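Local coordinates for sensor protein (Rhodopseudomonas palustris, PDB 2OOL) that binds a biliverdin chromophore as a bacteriophytochrome photoreceptor and probably passes the light signal on as a sensor histidine kinase, at residues M273-I284 and M295-V306. Sequence-based numbering, arbitrary orientation.
Sequences MVNMGMHAAMSI and MISCHNLTPRFV. With LBV (3-[2-[(Z)-[3-(2-carboxyethyl)-5-[(Z)-(4-ethenyl-3-methyl-5-oxidanylidene-pyrrol-2-ylidene)methyl]-4-methyl-pyrrol-1-ium -2-ylidene]methyl]-5-[(Z)-[(3E)-3-ethylidene-4-methyl-5-oxidanylidene-pyrrolidin-2-ylidene]methyl]-4-methyl-1H-pyrrol-3- yl]propanoic acid), chain C.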
loop_
_atom_site.group_PDB
_atom_site.type_symbol
_atom_site.label_atom_id
_atom_site.label_comp_id
_atom_site.label_asym_id
_atom_site.label_seq_id
_atom_site.Cartn_x
_atom_site.Cartn_y
_atom_site.Cartn_z
ATOM N N MET A 273 8.658 10.787 28.652
ATOM C CA MET A 273 8.782 11.420 27.337
ATOM C C MET A 273 9.098 12.910 27.431
ATOM O O MET A 273 9.829 13.432 26.606
ATOM C CB MET A 273 7.534 11.184 26.512
ATOM C CG MET A 273 7.322 9.743 26.154
ATOM S SD MET A 273 8.673 9.085 25.188
ATOM C CE MET A 273 8.630 10.206 23.774
ATOM N N VAL A 274 8.553 13.595 28.429
ATOM C CA VAL A 274 8.960 14.973 28.704
ATOM C C VAL A 274 10.491 15.084 28.862
ATOM O O VAL A 274 11.152 15.949 28.228
ATOM C CB VAL A 274 8.207 15.542 29.941
ATOM C CG1 VAL A 274 8.849 16.833 30.417
ATOM C CG2 VAL A 274 6.734 15.772 29.601
ATOM N N ASN A 275 11.058 14.176 29.662
ATOM C CA ASN A 275 12.504 14.120 29.873
ATOM C C ASN A 275 13.257 13.721 28.632
ATOM O O ASN A 275 14.397 14.142 28.424
ATOM C CB ASN A 275 12.856 13.177 31.029
ATOM C CG ASN A 275 12.187 13.596 32.333
ATOM O OD1 ASN A 275 11.796 14.758 32.490
ATOM N ND2 ASN A 275 12.009 12.645 33.259
ATOM N N MET A 276 12.630 12.931 27.779
ATOM C CA MET A 276 13.227 12.590 26.476
ATOM C C MET A 276 13.321 13.835 25.567
ATOM O O MET A 276 14.133 13.877 24.673
ATOM C CB MET A 276 12.339 11.545 25.781
ATOM C CG MET A 276 13.013 10.727 24.681
ATOM S SD MET A 276 12.989 8.947 25.096
ATOM C CE MET A 276 14.642 8.460 24.633
ATOM N N GLY A 277 12.409 14.799 25.761
ATOM C CA GLY A 277 12.279 15.937 24.852
ATOM C C GLY A 277 11.562 15.637 23.538
ATOM O O GLY A 277 11.777 16.323 22.543
ATOM N N MET A 278 10.703 14.625 23.515
ATOM C CA MET A 278 9.947 14.334 22.317
ATOM C C MET A 278 8.493 14.337 22.674
ATOM O O MET A 278 8.101 13.548 23.536
ATOM C CB MET A 278 10.355 12.979 21.734
ATOM C CG MET A 278 11.742 12.957 21.165
ATOM S SD MET A 278 11.966 13.865 19.605
ATOM C CE MET A 278 13.607 13.451 19.162
ATOM N N HIS A 279 7.690 15.205 22.031
ATOM C CA HIS A 279 6.275 15.399 22.430
ATOM C C HIS A 279 5.178 14.681 21.637
ATOM O O HIS A 279 3.994 14.856 21.916
ATOM C CB HIS A 279 5.962 16.898 22.513
ATOM C CG HIS A 279 6.584 17.567 23.685
ATOM N ND1 HIS A 279 7.945 17.547 23.905
ATOM C CD2 HIS A 279 6.043 18.239 24.724
ATOM C CE1 HIS A 279 8.217 18.204 25.014
ATOM N NE2 HIS A 279 7.087 18.653 25.521
ATOM N N ALA A 280 5.560 13.885 20.655
ATOM C CA ALA A 280 4.658 12.920 19.972
ATOM C C ALA A 280 5.421 11.608 19.981
ATOM O O ALA A 280 6.640 11.622 19.807
ATOM C CB ALA A 280 4.376 13.338 18.488
ATOM N N ALA A 281 4.710 10.511 20.170
ATOM C CA ALA A 281 5.247 9.151 20.182
ATOM C C ALA A 281 4.258 8.208 19.490
ATOM O O ALA A 281 3.044 8.318 19.667
ATOM C CB ALA A 281 5.427 8.684 21.588
ATOM N N MET A 282 4.792 7.272 18.723
ATOM C CA MET A 282 3.999 6.188 18.157
ATOM C C MET A 282 4.836 4.928 18.089
ATOM O O MET A 282 6.002 4.966 17.625
ATOM C CB MET A 282 3.560 6.518 16.734
ATOM C CG MET A 282 2.847 5.308 16.059
ATOM S SD MET A 282 2.188 5.685 14.426
ATOM C CE MET A 282 3.636 6.091 13.543
ATOM N N SER A 283 4.252 3.804 18.457
ATOM C CA SER A 283 4.990 2.556 18.374
ATOM C C SER A 283 4.139 1.397 17.869
ATOM O O SER A 283 2.938 1.417 17.967
ATOM C CB SER A 283 5.705 2.254 19.712
ATOM O OG SER A 283 4.828 2.270 20.828
ATOM N N ILE A 284 4.833 0.439 17.244
ATOM C CA ILE A 284 4.268 -0.742 16.630
ATOM C C ILE A 284 5.084 -1.923 17.143
ATOM O O ILE A 284 6.334 -1.943 17.060
ATOM C CB ILE A 284 4.367 -0.698 15.085
ATOM C CG1 ILE A 284 3.697 0.558 14.471
ATOM C CG2 ILE A 284 3.825 -1.949 14.478
ATOM C CD1 ILE A 284 4.671 1.638 14.170
ATOM N N MET A 295 10.090 -3.483 19.193
ATOM C CA MET A 295 9.161 -2.409 18.846
ATOM C C MET A 295 9.800 -1.457 17.835
ATOM O O MET A 295 11.010 -1.239 17.872
ATOM C CB MET A 295 8.835 -1.561 20.077
ATOM C CG MET A 295 8.442 -2.308 21.300
ATOM S SD MET A 295 6.666 -2.265 21.655
ATOM C CE MET A 295 6.659 -0.783 22.672
ATOM N N ILE A 296 8.981 -0.932 16.929
ATOM C CA ILE A 296 9.313 0.234 16.128
ATOM C C ILE A 296 8.778 1.416 16.902
ATOM O O ILE A 296 7.588 1.510 17.154
ATOM C CB ILE A 296 8.653 0.184 14.746
ATOM C CG1 ILE A 296 9.007 -1.140 14.065
ATOM C CG2 ILE A 296 9.083 1.391 13.912
ATOM C CD1 ILE A 296 8.688 -1.204 12.581
ATOM N N SER A 297 9.692 2.264 17.364
ATOM C CA SER A 297 9.363 3.420 18.183
ATOM C C SER A 297 9.661 4.698 17.386
ATOM O O SER A 297 10.777 4.887 16.903
ATOM C CB SER A 297 10.255 3.424 19.415
ATOM O OG SER A 297 9.993 4.522 20.286
ATOM N N CYS A 298 8.647 5.549 17.271
ATOM C CA CYS A 298 8.650 6.732 16.436
ATOM C C CYS A 298 8.465 7.987 17.328
ATOM O O CYS A 298 7.484 8.121 18.011
ATOM C CB CYS A 298 7.504 6.637 15.422
ATOM S SG CYS A 298 7.280 5.050 14.532
ATOM N N HIS A 299 9.423 8.908 17.300
ATOM C CA HIS A 299 9.343 10.113 18.114
ATOM C C HIS A 299 9.365 11.370 17.236
ATOM O O HIS A 299 9.999 11.401 16.178
ATOM C CB HIS A 299 10.557 10.186 19.027
ATOM C CG HIS A 299 10.552 9.194 20.140
ATOM N ND1 HIS A 299 11.686 8.923 20.882
ATOM C CD2 HIS A 299 9.573 8.375 20.613
ATOM C CE1 HIS A 299 11.395 7.996 21.783
ATOM N NE2 HIS A 299 10.122 7.655 21.648
ATOM N N ASN A 300 8.651 12.385 17.702
ATOM C CA ASN A 300 8.670 13.683 17.092
ATOM C C ASN A 300 8.906 14.739 18.174
ATOM O O ASN A 300 8.455 14.600 19.305
ATOM C CB ASN A 300 7.376 13.958 16.298
ATOM C CG ASN A 300 7.628 14.892 15.105
ATOM O OD1 ASN A 300 8.347 14.523 14.191
ATOM N ND2 ASN A 300 7.053 16.104 15.132
ATOM N N LEU A 301 9.614 15.791 17.820
ATOM C CA LEU A 301 9.879 16.861 18.765
ATOM C C LEU A 301 8.612 17.552 19.197
ATOM O O LEU A 301 8.434 17.853 20.385
ATOM C CB LEU A 301 10.807 17.899 18.133
ATOM C CG LEU A 301 11.288 19.052 19.047
ATOM C CD1 LEU A 301 12.446 18.605 19.970
ATOM C CD2 LEU A 301 11.690 20.277 18.226
ATOM N N THR A 302 7.722 17.813 18.238
ATOM C CA THR A 302 6.530 18.630 18.502
ATOM C C THR A 302 5.304 17.721 18.328
ATOM O O THR A 302 5.387 16.707 17.643
ATOM C CB THR A 302 6.503 19.846 17.502
ATOM O OG1 THR A 302 6.487 19.320 16.183
ATOM C CG2 THR A 302 7.797 20.733 17.605
ATOM N N PRO A 303 4.166 18.055 18.952
ATOM C CA PRO A 303 2.965 17.228 18.753
ATOM C C PRO A 303 2.615 16.890 17.295
ATOM O O PRO A 303 2.661 17.734 16.457
ATOM C CB PRO A 303 1.871 18.080 19.381
ATOM C CG PRO A 303 2.574 18.816 20.476
ATOM C CD PRO A 303 3.923 19.125 19.928
ATOM N N ARG A 304 2.182 15.670 17.007
ATOM C CA ARG A 304 1.859 15.299 15.641
ATOM C C ARG A 304 1.014 14.033 15.510
ATOM O O ARG A 304 1.356 12.993 16.121
ATOM C CB ARG A 304 3.138 15.077 14.901
ATOM C CG ARG A 304 2.951 14.694 13.448
ATOM C CD ARG A 304 4.300 14.762 12.707
ATOM N NE ARG A 304 4.113 14.325 11.327
ATOM C CZ ARG A 304 4.260 15.096 10.264
ATOM N NH1 ARG A 304 4.681 16.338 10.395
ATOM N NH2 ARG A 304 4.047 14.598 9.051
ATOM N N PHE A 305 0.000 14.090 14.640
ATOM C CA PHE A 305 -0.942 12.992 14.465
ATOM C C PHE A 305 -0.643 12.228 13.200
ATOM O O PHE A 305 -0.202 12.793 12.213
ATOM C CB PHE A 305 -2.378 13.516 14.408
ATOM C CG PHE A 305 -3.439 12.425 14.320
ATOM C CD1 PHE A 305 -4.198 12.259 13.163
ATOM C CD2 PHE A 305 -3.659 11.565 15.388
ATOM C CE1 PHE A 305 -5.162 11.283 13.074
ATOM C CE2 PHE A 305 -4.617 10.567 15.316
ATOM C CZ PHE A 305 -5.390 10.427 14.134
ATOM N N VAL A 306 -0.890 10.935 13.245
ATOM C CA VAL A 306 -0.733 10.060 12.111
ATOM C C VAL A 306 -2.068 9.346 11.911
ATOM O O VAL A 306 -2.634 8.779 12.875
ATOM C CB VAL A 306 0.447 9.015 12.352
ATOM C CG1 VAL A 306 0.640 8.097 11.144
ATOM C CG2 VAL A 306 1.735 9.738 12.646
HETATM C C1A LBV C . 9.580 4.227 32.995
HETATM C C1B LBV C . 5.702 2.820 31.342
HETATM O O1B LBV C . -0.316 3.398 29.027
HETATM C C1C LBV C . 6.487 2.771 26.871
HETATM O O1C LBV C . 5.417 4.257 22.004
HETATM C C1D LBV C . 10.826 3.628 25.176
HETATM C C2A LBV C . 9.414 3.842 34.444
HETATM C C2B LBV C . 4.351 2.482 31.182
HETATM O O2B LBV C . 0.406 2.364 27.223
HETATM C C2C LBV C . 6.441 2.690 25.463
HETATM O O2C LBV C . 5.751 5.822 23.532
HETATM C C2D LBV C . 12.198 3.302 25.190
HETATM C C3A LBV C . 8.002 3.239 34.341
HETATM C C3B LBV C . 4.082 2.402 29.817
HETATM C C3C LBV C . 7.744 2.832 25.016
HETATM C C3D LBV C . 12.735 3.854 24.048
HETATM C C4A LBV C . 7.548 3.317 32.995
HETATM C C4B LBV C . 5.310 2.650 29.136
HETATM C C4C LBV C . 8.572 3.033 26.134
HETATM C C4D LBV C . 11.691 4.503 23.376
HETATM C CAA LBV C . 7.251 2.671 35.394
HETATM C CAB LBV C . 2.710 2.093 29.197
HETATM C CAC LBV C . 5.255 2.489 24.491
HETATM C CAD LBV C . 14.063 3.785 23.701
HETATM C CBA LBV C . 7.674 2.462 36.887
HETATM C CBB LBV C . 2.021 3.339 28.677
HETATM C CBC LBV C . 4.547 3.848 24.194
HETATM C CBD LBV C . 14.577 4.335 22.532
HETATM C CGB LBV C . 0.575 2.995 28.269
HETATM C CGC LBV C . 5.298 4.730 23.145
HETATM C CHB LBV C . 6.267 2.871 32.624
HETATM C CHC LBV C . 5.354 2.649 27.707
HETATM C CHD LBV C . 9.957 3.215 26.177
HETATM C CMA LBV C . 9.427 5.122 35.296
HETATM C CMB LBV C . 3.320 2.272 32.314
HETATM C CMC LBV C . 8.105 2.770 23.516
HETATM C CMD LBV C . 12.996 2.484 26.230
HETATM N N_A LBV C . 8.501 3.897 32.255
HETATM O O_A LBV C . 10.577 4.773 32.532
HETATM N N_B LBV C . 6.215 2.882 30.101
HETATM N N_C LBV C . 7.771 2.991 27.200
HETATM N N_D LBV C . 10.582 4.352 24.098
HETATM O O_D LBV C . 11.735 5.131 22.303
HETATM O O HOH W 1 7.355 5.504 20.468
#
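Met282 and Cys298 exchange two backbone hydrogen bonds, Met282 N to Cys298 O at 2.9 Å and Cys298 N to Met282 O at 2.7 Å. Ile284 with Ile296 and Ala280 with Asn300 pair in the same manner. At the open end, Asn300 O also takes a weak bond from His279 N, so His279 and Ala280 both oppose Asn300 in a classic beta bulge; the straighter bond of His279 N goes to Leu301 O. The alternation of faces places Ser283, Ser297 and His299 on the chromophore. Ser297 OG donates to LBV O_D at 2.7 Å. Ser283 OG lies 2.4 Å from the propionate oxygen O1C of LBV, a doubtful, over-short distance, and a water bridges that oxygen to Ser297 OG. The strand axes run at 166°, an antiparallel hairpin flanked in the GAF-domain sheet by strands 181-187 and 230-233, and it lines the pocket at the ring D carbonyl and one propionate. Arg231 also binds Ser283 OG, while Arg181 holds His299 ND1. Over one face of the His299 imidazole lies Met273 CE, 3.9 Å from the ring centroid and 21° off its normal, a CH-pi contact; Met276 SD approaches obliquely, and Met278 CG packs on His299 CB. On the other face of the sheet, Met282, bent at its last torsion (chi3 62°), brings CE to 3.9 Å from Cys298 SG. Ile284 CD1 reaches the same sulfur, and helix 308-332 packs against Met282 and Ile284.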